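Long-range contacts in dicer Related Helicase (Caenorhabditis elegans, PDB 6M6S), which binds double-stranded RNA through the C-terminal domain present here and, as a helicase of the RIG-I-like family, probably couples RNA binding to ATP hydrolysis: residues K19-S24 / I67-C72; R83-P88 / D127-M132; N61-D66 / R154-Q159. All blocks are in the same frame, centred on the assembly; numbering follows the deposited sequence.

Contact 1. Residues K19-S24 / I67-C72; sequences KEFCKS and IKCFHC. With ZN (zinc ion), chain F.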
loop_
_atom_site.group_PDB
_atom_site.type_symbol
_atom_site.label_atom_id
_atom_site.label_comp_id
_atom_site.label_asym_id
_atom_site.label_seq_id
_atom_site.Cartn_x
_atom_site.Cartn_y
_atom_site.Cartn_z
ATOM N N LYS B 19 -11.772 -10.955 8.135
ATOM C CA LYS B 19 -11.603 -12.286 8.722
ATOM C C LYS B 19 -10.107 -12.589 8.843
ATOM O O LYS B 19 -9.330 -12.289 7.923
ATOM C CB LYS B 19 -12.278 -13.302 7.821
ATOM C CG LYS B 19 -12.198 -14.728 8.316
ATOM C CD LYS B 19 -12.640 -15.651 7.225
ATOM C CE LYS B 19 -12.620 -17.058 7.718
ATOM N NZ LYS B 19 -13.256 -17.088 9.061
ATOM N N GLU B 20 -9.693 -13.181 9.969
ATOM C CA GLU B 20 -8.265 -13.429 10.191
ATOM C C GLU B 20 -7.790 -14.685 9.472
ATOM O O GLU B 20 -8.455 -15.710 9.557
ATOM C CB GLU B 20 -7.964 -13.517 11.701
ATOM C CG GLU B 20 -6.489 -13.900 11.978
ATOM C CD GLU B 20 -6.143 -14.001 13.473
ATOM O OE1 GLU B 20 -6.957 -13.562 14.330
ATOM O OE2 GLU B 20 -5.036 -14.523 13.764
ATOM N N PHE B 21 -6.677 -14.639 8.748
ATOM C CA PHE B 21 -6.174 -15.893 8.149
ATOM C C PHE B 21 -5.118 -16.569 9.017
ATOM O O PHE B 21 -5.143 -17.795 9.239
ATOM C CB PHE B 21 -5.535 -15.521 6.820
ATOM C CG PHE B 21 -6.523 -15.038 5.776
ATOM C CD1 PHE B 21 -7.628 -15.783 5.457
ATOM C CD2 PHE B 21 -6.358 -13.813 5.152
ATOM C CE1 PHE B 21 -8.511 -15.333 4.513
ATOM C CE2 PHE B 21 -7.233 -13.392 4.197
ATOM C CZ PHE B 21 -8.327 -14.128 3.902
ATOM N N CYS B 22 -4.163 -15.789 9.516
ATOM C CA CYS B 22 -3.067 -16.337 10.307
ATOM C C CYS B 22 -2.240 -15.227 10.972
ATOM O O CYS B 22 -2.469 -14.047 10.705
ATOM C CB CYS B 22 -2.105 -17.207 9.432
ATOM S SG CYS B 22 -1.171 -16.204 8.167
ATOM N N LYS B 23 -1.284 -15.627 11.800
ATOM C CA LYS B 23 -0.371 -14.680 12.444
ATOM C C LYS B 23 0.875 -14.516 11.596
ATOM O O LYS B 23 1.294 -15.413 10.854
ATOM C CB LYS B 23 0.048 -15.228 13.810
ATOM C CG LYS B 23 -1.098 -15.349 14.801
ATOM C CD LYS B 23 -1.795 -14.009 15.061
ATOM C CE LYS B 23 -2.785 -14.163 16.268
ATOM N NZ LYS B 23 -3.748 -15.256 15.969
ATOM N N SER B 24 1.514 -13.361 11.732
ATOM C CA SER B 24 2.711 -13.032 10.952
ATOM C C SER B 24 3.872 -14.012 11.133
ATOM O O SER B 24 4.696 -14.153 10.221
ATOM C CB SER B 24 3.191 -11.630 11.429
ATOM O OG SER B 24 3.354 -11.604 12.864
ATOM N N ILE B 67 -6.779 -19.043 -4.411
ATOM C CA ILE B 67 -7.339 -19.142 -3.047
ATOM C C ILE B 67 -8.246 -17.955 -2.763
ATOM O O ILE B 67 -7.937 -16.797 -3.191
ATOM C CB ILE B 67 -6.277 -19.240 -1.964
ATOM C CG1 ILE B 67 -5.175 -18.156 -2.126
ATOM C CG2 ILE B 67 -5.697 -20.716 -1.962
ATOM C CD1 ILE B 67 -4.202 -18.139 -0.900
ATOM N N LYS B 68 -9.402 -18.223 -2.127
ATOM C CA LYS B 68 -10.378 -17.148 -1.852
ATOM C C LYS B 68 -10.652 -17.114 -0.385
ATOM O O LYS B 68 -10.586 -18.137 0.281
ATOM C CB LYS B 68 -11.751 -17.458 -2.534
ATOM C CG LYS B 68 -11.666 -18.002 -3.945
ATOM C CD LYS B 68 -11.131 -16.959 -4.893
ATOM C CE LYS B 68 -11.109 -17.497 -6.353
ATOM N NZ LYS B 68 -10.697 -16.465 -7.436
ATOM N N CYS B 69 -10.972 -15.926 0.141
ATOM C CA CYS B 69 -11.361 -15.772 1.533
ATOM C C CYS B 69 -12.529 -16.711 1.801
ATOM O O CYS B 69 -13.494 -16.711 1.048
ATOM C CB CYS B 69 -11.765 -14.307 1.823
ATOM S SG CYS B 69 -12.428 -14.093 3.479
ATOM N N PHE B 70 -12.445 -17.542 2.845
ATOM C CA PHE B 70 -13.556 -18.458 3.177
ATOM C C PHE B 70 -14.869 -17.713 3.404
ATOM O O PHE B 70 -15.944 -18.208 3.028
ATOM C CB PHE B 70 -13.254 -19.323 4.427
ATOM C CG PHE B 70 -14.294 -20.416 4.690
ATOM C CD1 PHE B 70 -14.250 -21.627 3.997
ATOM C CD2 PHE B 70 -15.302 -20.227 5.634
ATOM C CE1 PHE B 70 -15.196 -22.628 4.226
ATOM C CE2 PHE B 70 -16.266 -21.237 5.882
ATOM C CZ PHE B 70 -16.210 -22.431 5.165
ATOM N N HIS B 71 -14.786 -16.526 3.984
ATOM C CA HIS B 71 -15.966 -15.796 4.392
ATOM C C HIS B 71 -16.626 -15.015 3.257
ATOM O O HIS B 71 -17.845 -15.133 3.031
ATOM C CB HIS B 71 -15.618 -14.792 5.512
ATOM C CG HIS B 71 -16.831 -14.183 6.138
ATOM N ND1 HIS B 71 -17.115 -12.835 6.070
ATOM C CD2 HIS B 71 -17.862 -14.752 6.811
ATOM C CE1 HIS B 71 -18.263 -12.596 6.682
ATOM N NE2 HIS B 71 -18.731 -13.743 7.145
ATOM N N CYS B 72 -15.831 -14.197 2.581
ATOM C CA CYS B 72 -16.361 -13.268 1.588
ATOM C C CYS B 72 -16.028 -13.664 0.144
ATOM O O CYS B 72 -16.614 -13.103 -0.803
ATOM C CB CYS B 72 -15.922 -11.831 1.859
ATOM S SG CYS B 72 -14.229 -11.453 1.401
HETATM ZN ZN ZN F . -12.934 -11.833 3.262
#
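The four-cysteine zinc site of the RIG-I-like C-terminal domain holds this contact: Cys-69 and Cys-72 each bind the zinc ion through SG at 2.3 Å, and Cys-14 and Cys-17 complete the site. Lys-19 lies against the turn that carries the second cysteine pair. With CG anti to the backbone N (chi1 -179°) and the chain straight as far as CE, its methylenes run out over the turn: CD rests 3.5 Å from CB of His-71, CE meets CB of Phe-70, and CD also approaches the Cys-69 sulfur. Phe-21 reaches the same cysteine from the other strand. Its CZ, at the ring edge, stands 4.0 Å from Cys-69 CB, and the sulfur lies obliquely 5.2 Å from the ring centroid, a sulfur-aromatic contact. Cys-69 SG is further gripped from its own turn, by a nearly straight bond from Cys-72 N (3.5 Å, 172°) and a weak one from His-71 N, which probably temper its negative charge. Strand 20-23 pairs with strand 11-14 at the edge of one antiparallel sheet, whereas 67-69 ends a strand of another; Phe-21 bridges them, packing on Leu-45 of strand 45-48 and Val-76 of strand 75-82.

Contact 2. Residues R83-P88 / D127-M132; sequences RGTYLP and DDFRIM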
loop_
_atom_site.group_PDB
_atom_site.type_symbol
_atom_site.label_atom_id
_atom_site.label_comp_id
_atom_site.label_asym_id
_atom_site.label_seq_id
_atom_site.Cartn_x
_atom_site.Cartn_y
_atom_site.Cartn_z
ATOM N N ARG B 83 8.511 -27.649 -3.445
ATOM C CA ARG B 83 9.246 -28.803 -2.944
ATOM C C ARG B 83 8.251 -29.921 -2.562
ATOM O O ARG B 83 8.395 -30.584 -1.523
ATOM C CB ARG B 83 10.142 -28.436 -1.755
ATOM C CG ARG B 83 11.079 -27.263 -1.977
ATOM C CD ARG B 83 12.542 -27.596 -1.605
ATOM N NE ARG B 83 12.977 -27.179 -0.262
ATOM C CZ ARG B 83 13.433 -25.957 0.062
ATOM N NH1 ARG B 83 13.479 -24.979 -0.848
ATOM N NH2 ARG B 83 13.830 -25.694 1.312
ATOM N N GLY B 84 7.230 -30.109 -3.403
ATOM C CA GLY B 84 6.277 -31.184 -3.191
ATOM C C GLY B 84 5.194 -30.937 -2.150
ATOM O O GLY B 84 4.416 -31.827 -1.856
ATOM N N THR B 85 5.151 -29.741 -1.574
ATOM C CA THR B 85 4.198 -29.403 -0.503
ATOM C C THR B 85 3.280 -28.284 -0.956
ATOM O O THR B 85 3.737 -27.242 -1.456
ATOM C CB THR B 85 4.958 -28.922 0.792
ATOM O OG1 THR B 85 5.822 -29.968 1.280
ATOM C CG2 THR B 85 3.993 -28.499 1.909
ATOM N N TYR B 86 1.976 -28.422 -0.738
ATOM C CA TYR B 86 1.056 -27.337 -1.038
ATOM C C TYR B 86 1.065 -26.239 0.019
ATOM O O TYR B 86 0.968 -26.525 1.209
ATOM C CB TYR B 86 -0.401 -27.851 -1.175
ATOM C CG TYR B 86 -0.590 -28.833 -2.313
ATOM C CD1 TYR B 86 -0.162 -28.516 -3.613
ATOM C CD2 TYR B 86 -1.171 -30.089 -2.100
ATOM C CE1 TYR B 86 -0.296 -29.420 -4.670
ATOM C CE2 TYR B 86 -1.308 -31.012 -3.166
ATOM C CZ TYR B 86 -0.884 -30.643 -4.449
ATOM O OH TYR B 86 -1.000 -31.531 -5.518
ATOM N N LEU B 87 1.189 -24.987 -0.411
ATOM C CA LEU B 87 1.263 -23.814 0.470
ATOM C C LEU B 87 0.487 -22.674 -0.120
ATOM O O LEU B 87 0.574 -22.411 -1.323
ATOM C CB LEU B 87 2.730 -23.357 0.595
ATOM C CG LEU B 87 3.750 -24.339 1.166
ATOM C CD1 LEU B 87 5.187 -23.726 1.082
ATOM C CD2 LEU B 87 3.431 -24.641 2.644
ATOM N N PRO B 88 -0.230 -21.903 0.715
ATOM C CA PRO B 88 -0.914 -20.692 0.242
ATOM C C PRO B 88 0.073 -19.534 0.141
ATOM O O PRO B 88 0.994 -19.407 0.954
ATOM C CB PRO B 88 -1.927 -20.378 1.338
ATOM C CG PRO B 88 -1.909 -21.559 2.274
ATOM C CD PRO B 88 -0.622 -22.336 2.089
ATOM N N ASP B 127 12.520 -27.868 8.171
ATOM C CA ASP B 127 11.617 -27.957 9.322
ATOM C C ASP B 127 10.235 -27.297 9.106
ATOM O O ASP B 127 9.203 -27.861 9.504
ATOM C CB ASP B 127 12.351 -27.355 10.528
ATOM C CG ASP B 127 11.717 -27.714 11.834
ATOM O OD1 ASP B 127 10.673 -27.098 12.163
ATOM O OD2 ASP B 127 12.259 -28.610 12.530
ATOM N N ASP B 128 10.188 -26.121 8.460
ATOM C CA ASP B 128 8.889 -25.452 8.201
ATOM C C ASP B 128 7.953 -26.256 7.315
ATOM O O ASP B 128 6.729 -26.203 7.444
ATOM C CB ASP B 128 9.090 -24.075 7.526
ATOM C CG ASP B 128 9.843 -23.142 8.390
ATOM O OD1 ASP B 128 9.394 -22.977 9.537
ATOM O OD2 ASP B 128 10.879 -22.581 7.951
ATOM N N PHE B 129 8.527 -27.009 6.386
ATOM C CA PHE B 129 7.705 -27.784 5.442
ATOM C C PHE B 129 7.053 -28.959 6.131
ATOM O O PHE B 129 5.955 -29.390 5.751
ATOM C CB PHE B 129 8.555 -28.283 4.268
ATOM C CG PHE B 129 8.907 -27.210 3.296
ATOM C CD1 PHE B 129 10.000 -26.416 3.517
ATOM C CD2 PHE B 129 8.116 -26.951 2.178
ATOM C CE1 PHE B 129 10.312 -25.363 2.621
ATOM C CE2 PHE B 129 8.445 -25.933 1.296
ATOM C CZ PHE B 129 9.524 -25.116 1.531
ATOM N N ARG B 130 7.691 -29.465 7.168
ATOM C CA ARG B 130 7.184 -30.676 7.781
ATOM C C ARG B 130 5.804 -30.528 8.389
ATOM O O ARG B 130 4.994 -31.417 8.243
ATOM C CB ARG B 130 8.153 -31.175 8.819
ATOM C CG ARG B 130 9.488 -31.525 8.236
ATOM C CD ARG B 130 10.402 -31.981 9.351
ATOM N NE ARG B 130 9.879 -33.168 10.034
ATOM C CZ ARG B 130 10.172 -34.410 9.683
ATOM N NH1 ARG B 130 10.984 -34.649 8.660
ATOM N NH2 ARG B 130 9.656 -35.415 10.350
ATOM N N ILE B 131 5.521 -29.393 9.044
ATOM C CA ILE B 131 4.183 -29.244 9.622
ATOM C C ILE B 131 3.107 -29.083 8.530
ATOM O O ILE B 131 1.900 -29.316 8.775
ATOM C CB ILE B 131 4.116 -28.092 10.671
ATOM C CG1 ILE B 131 2.851 -28.204 11.538
ATOM C CG2 ILE B 131 4.253 -26.718 10.012
ATOM C CD1 ILE B 131 3.078 -28.831 12.899
ATOM N N MET B 132 3.511 -28.690 7.310
ATOM C CA MET B 132 2.523 -28.479 6.265
ATOM C C MET B 132 2.239 -29.742 5.433
ATOM O O MET B 132 1.275 -29.769 4.654
ATOM C CB MET B 132 2.953 -27.331 5.331
ATOM C CG MET B 132 2.963 -25.985 6.048
ATOM S SD MET B 132 1.374 -25.452 6.635
ATOM C CE MET B 132 0.574 -24.979 5.155
HETATM O O HOH W 1 -0.297 -27.975 3.150
#
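Phe-129 and Met-132, one turn apart on the short helix 126-132, pack against Thr-85 and Leu-87 of strand 85-90, and this apolar patch is the tight part of the contact. The two branches of Leu-87 divide the work: CD2 lies 3.7 Å from CG of Met-132, while CD1 approaches CE2 of Phe-129 obliquely at 3.9 Å. Thr-85 is likewise shared. Its methyl CG2 sits 3.8 Å from Met-132 CB, and its CB and OG1 come to the edge of the Phe-129 ring near CD2. Met-132 folds back at chi2 and chi3, a bend that brings CE beside Leu-87 CD2 and within 4.2 Å of Pro-88 CD. Toward the solvent the packing thins out. There the chain of Arg-83 is bent at chi2 and chi3, and Phe-129 CE1 lies under one face of the Arg-83 guanidinium, off its centre, NH2 being 3.8 Å from CE1 and the planes 34° apart. At another margin a water donates to both Tyr-86 O (2.7 Å) and Met-132 O (2.8 Å), joining strand and helix through their carbonyl groups. The Tyr-86 side chain itself turns away from the helix, and its hydroxyl hydrogen-bonds Asp-150 of helix 140-167. Phe-37 adds an edge-to-face contact to Phe-129. With the short axes 8.8 Å apart and at 91°, this is orthogonal helix-on-sheet packing, here of a short helix across the outermost strand of the four-stranded antiparallel sheet in the C-terminal domain.

Contact 3. Residues N61-D66 / R154-Q159; sequences NQPLSD and RQHNKQ. With nucleotides of chain C.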
loop_
_atom_site.group_PDB
_atom_site.type_symbol
_atom_site.label_atom_id
_atom_site.label_comp_id
_atom_site.label_asym_id
_atom_site.label_seq_id
_atom_site.Cartn_x
_atom_site.Cartn_y
_atom_site.Cartn_z
ATOM N N ASN B 61 8.377 -25.379 -7.954
ATOM C CA ASN B 61 7.700 -24.184 -7.549
ATOM C C ASN B 61 6.598 -23.964 -8.561
ATOM O O ASN B 61 6.827 -23.327 -9.577
ATOM C CB ASN B 61 8.689 -22.993 -7.533
ATOM C CG ASN B 61 8.061 -21.742 -7.021
ATOM O OD1 ASN B 61 6.939 -21.408 -7.376
ATOM N ND2 ASN B 61 8.770 -21.047 -6.157
ATOM N N GLN B 62 5.437 -24.576 -8.339
ATOM C CA GLN B 62 4.336 -24.506 -9.314
ATOM C C GLN B 62 3.239 -23.600 -8.813
ATOM O O GLN B 62 2.647 -23.904 -7.791
ATOM C CB GLN B 62 3.723 -25.917 -9.506
ATOM C CG GLN B 62 4.740 -27.018 -9.661
ATOM C CD GLN B 62 4.104 -28.368 -9.953
ATOM O OE1 GLN B 62 2.911 -28.584 -9.679
ATOM N NE2 GLN B 62 4.880 -29.260 -10.555
ATOM N N PRO B 63 2.961 -22.460 -9.491
ATOM C CA PRO B 63 1.767 -21.692 -9.130
ATOM C C PRO B 63 0.524 -22.493 -9.543
ATOM O O PRO B 63 0.437 -22.876 -10.702
ATOM C CB PRO B 63 1.882 -20.429 -10.005
ATOM C CG PRO B 63 3.402 -20.423 -10.473
ATOM C CD PRO B 63 3.631 -21.894 -10.682
ATOM N N LEU B 64 -0.404 -22.763 -8.617
ATOM C CA LEU B 64 -1.550 -23.628 -8.968
ATOM C C LEU B 64 -2.915 -22.922 -8.732
ATOM O O LEU B 64 -3.138 -21.817 -9.257
ATOM C CB LEU B 64 -1.454 -24.950 -8.228
ATOM C CG LEU B 64 -0.209 -25.814 -8.487
ATOM C CD1 LEU B 64 -0.177 -27.023 -7.505
ATOM C CD2 LEU B 64 -0.220 -26.329 -9.961
ATOM N N SER B 65 -3.796 -23.501 -7.906
ATOM C CA SER B 65 -5.190 -23.026 -7.786
ATOM C C SER B 65 -5.315 -21.645 -7.153
ATOM O O SER B 65 -4.476 -21.253 -6.345
ATOM C CB SER B 65 -5.970 -24.019 -6.920
ATOM O OG SER B 65 -5.635 -25.343 -7.304
ATOM N N ASP B 66 -6.355 -20.905 -7.492
ATOM C CA ASP B 66 -6.597 -19.635 -6.791
ATOM C C ASP B 66 -7.041 -19.946 -5.370
ATOM O O ASP B 66 -7.621 -21.018 -5.115
ATOM C CB ASP B 66 -7.698 -18.842 -7.504
ATOM C CG ASP B 66 -7.156 -18.047 -8.671
ATOM O OD1 ASP B 66 -6.053 -17.464 -8.511
ATOM O OD2 ASP B 66 -7.803 -18.033 -9.734
ATOM N N ARG B 154 -1.371 -31.893 -11.719
ATOM C CA ARG B 154 -1.193 -32.887 -12.773
ATOM C C ARG B 154 -1.189 -32.201 -14.134
ATOM O O ARG B 154 -0.412 -32.566 -15.028
ATOM C CB ARG B 154 -2.262 -33.973 -12.698
ATOM C CG ARG B 154 -1.913 -35.118 -11.708
ATOM C CD ARG B 154 -2.725 -36.430 -11.917
ATOM N NE ARG B 154 -4.159 -36.178 -11.834
ATOM C CZ ARG B 154 -4.858 -36.169 -10.698
ATOM N NH1 ARG B 154 -4.275 -36.450 -9.536
ATOM N NH2 ARG B 154 -6.153 -35.894 -10.722
ATOM N N GLN B 155 -2.059 -31.220 -14.319
ATOM C CA GLN B 155 -2.093 -30.452 -15.547
ATOM C C GLN B 155 -0.852 -29.625 -15.734
ATOM O O GLN B 155 -0.442 -29.400 -16.826
ATOM C CB GLN B 155 -3.258 -29.495 -15.598
ATOM C CG GLN B 155 -4.637 -30.074 -15.703
ATOM C CD GLN B 155 -4.898 -30.768 -17.021
ATOM O OE1 GLN B 155 -4.580 -30.263 -18.092
ATOM N NE2 GLN B 155 -5.492 -31.922 -16.937
ATOM N N HIS B 156 -0.318 -29.094 -14.655
ATOM C CA HIS B 156 0.923 -28.315 -14.694
ATOM C C HIS B 156 2.063 -29.231 -15.117
ATOM O O HIS B 156 2.882 -28.865 -15.959
ATOM C CB HIS B 156 1.228 -27.743 -13.317
ATOM C CG HIS B 156 2.461 -26.885 -13.259
ATOM N ND1 HIS B 156 2.410 -25.515 -13.185
ATOM C CD2 HIS B 156 3.779 -27.210 -13.271
ATOM C CE1 HIS B 156 3.633 -25.020 -13.146
ATOM N NE2 HIS B 156 4.484 -26.030 -13.195
ATOM N N ASN B 157 2.123 -30.424 -14.527
ATOM C CA ASN B 157 3.214 -31.351 -14.821
ATOM C C ASN B 157 3.180 -31.796 -16.255
ATOM O O ASN B 157 4.218 -32.038 -16.884
ATOM C CB ASN B 157 3.137 -32.591 -13.932
ATOM C CG ASN B 157 3.489 -32.291 -12.502
ATOM O OD1 ASN B 157 4.120 -31.286 -12.219
ATOM N ND2 ASN B 157 3.095 -33.179 -11.587
ATOM N N LYS B 158 1.972 -31.963 -16.772
ATOM C CA LYS B 158 1.825 -32.419 -18.134
ATOM C C LYS B 158 2.350 -31.397 -19.146
ATOM O O LYS B 158 2.990 -31.794 -20.132
ATOM C CB LYS B 158 0.376 -32.724 -18.416
ATOM C CG LYS B 158 0.177 -33.223 -19.783
ATOM C CD LYS B 158 -1.238 -33.719 -19.973
ATOM C CE LYS B 158 -1.438 -34.274 -21.409
ATOM N NZ LYS B 158 -1.391 -33.230 -22.497
ATOM N N GLN B 159 2.094 -30.110 -18.889
ATOM C CA GLN B 159 2.652 -29.011 -19.694
ATOM C C GLN B 159 4.174 -28.931 -19.555
ATOM O O GLN B 159 4.903 -28.698 -20.535
ATOM C CB GLN B 159 2.055 -27.661 -19.268
ATOM C CG GLN B 159 0.624 -27.430 -19.710
ATOM C CD GLN B 159 0.461 -27.549 -21.224
ATOM O OE1 GLN B 159 -0.308 -28.369 -21.714
ATOM N NE2 GLN B 159 1.180 -26.722 -21.962
ATOM P P C C 12 16.736 -20.160 -10.144
ATOM O OP1 C C 12 17.543 -21.281 -9.581
ATOM O OP2 C C 12 16.490 -20.150 -11.601
ATOM O "O5'" C C 12 15.352 -20.069 -9.360
ATOM C "C5'" C C 12 15.297 -20.256 -7.958
ATOM C "C4'" C C 12 13.900 -20.080 -7.427
ATOM O "O4'" C C 12 13.386 -18.791 -7.802
ATOM C "C3'" C C 12 12.845 -21.031 -7.943
ATOM O "O3'" C C 12 12.930 -22.314 -7.360
ATOM C "C2'" C C 12 11.572 -20.305 -7.570
ATOM O "O2'" C C 12 11.306 -20.485 -6.186
ATOM C "C1'" C C 12 11.971 -18.842 -7.815
ATOM N N1 C C 12 11.471 -18.377 -9.127
ATOM C C2 C C 12 10.172 -17.893 -9.180
ATOM O O2 C C 12 9.528 -17.819 -8.112
ATOM N N3 C C 12 9.679 -17.473 -10.372
ATOM C C4 C C 12 10.419 -17.592 -11.472
ATOM N N4 C C 12 9.880 -17.184 -12.618
ATOM C C5 C C 12 11.746 -18.103 -11.450
ATOM C C6 C C 12 12.222 -18.490 -10.262
HETATM O O HOH W 2 -0.092 -23.979 -13.148
#
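Gln-62 sends CG anti to its carbonyl carbon (chi1 -45°) and continues extended, while His-156 has CG anti to the backbone N (chi1 -178°); together these torsions lay the glutamine along one face of the imidazole. Gln-62 CB stands 3.7 Å from the His-156 ring centroid and almost on the normal, a CH-pi contact. Farther along, the amide stacks on the ring with the planes 24° apart, Gln-62 CD lying 3.5 Å from His-156 CD2. The amide ends at Asn-157, where Gln-62 NE2 donates to Asn-157 OD1 over 2.7 Å, in the carbonyl plane of the asparagine but tilted from that of the glutamine. Because OE1 is also bonded to Ser-153 OG, the amide is held at both polar ends and its rotation is probably fixed. With an alanine in place of Gln-62, one face of His-156 is likely to lose its stacked cover and Asn-157 OD1 this donor. Around the histidine, Leu-64 CD2 packs 3.9 Å from His-156 CB and Pro-63 CD comes 4.0 Å from His-156 CE1, both obliquely to the ring. A water in the ring plane links ND1 to the carbonyl oxygen of Pro-63, to which it donates. Asn-61 turns away from the helix, and Asn-61 ND2 makes a weak hydrogen bond of 2.6 Å to the O2' atom of RNA nucleotide C12 of chain C. The long C-terminal helix 140-167 thus packs on a strand that also meets bound RNA, joining it to the RNA-binding sheet of a RIG-I-like C-terminal domain.

From the N terminus, strand 20-23 enters first, and contact 1 closes a loop when the chain returns at 67-72 to the zinc site. Before that return the chain has passed through 61-66, so contact 3, which waits for helix 140-167, crosses contact 1 along strand 61-69. Contact 2 opens later, at 83-88, and closes at helix 126-132, wholly within the span of contact 3 and after contact 1 is complete. All three reach the same four-stranded sheet. Ile-67 CD1 touches Pro-88 CB (3.9 Å), and Tyr-86 CE1 touches Leu-64 CD1 (3.7 Å), so zinc site, short helix and C-terminal helix are tied through neighbouring packing.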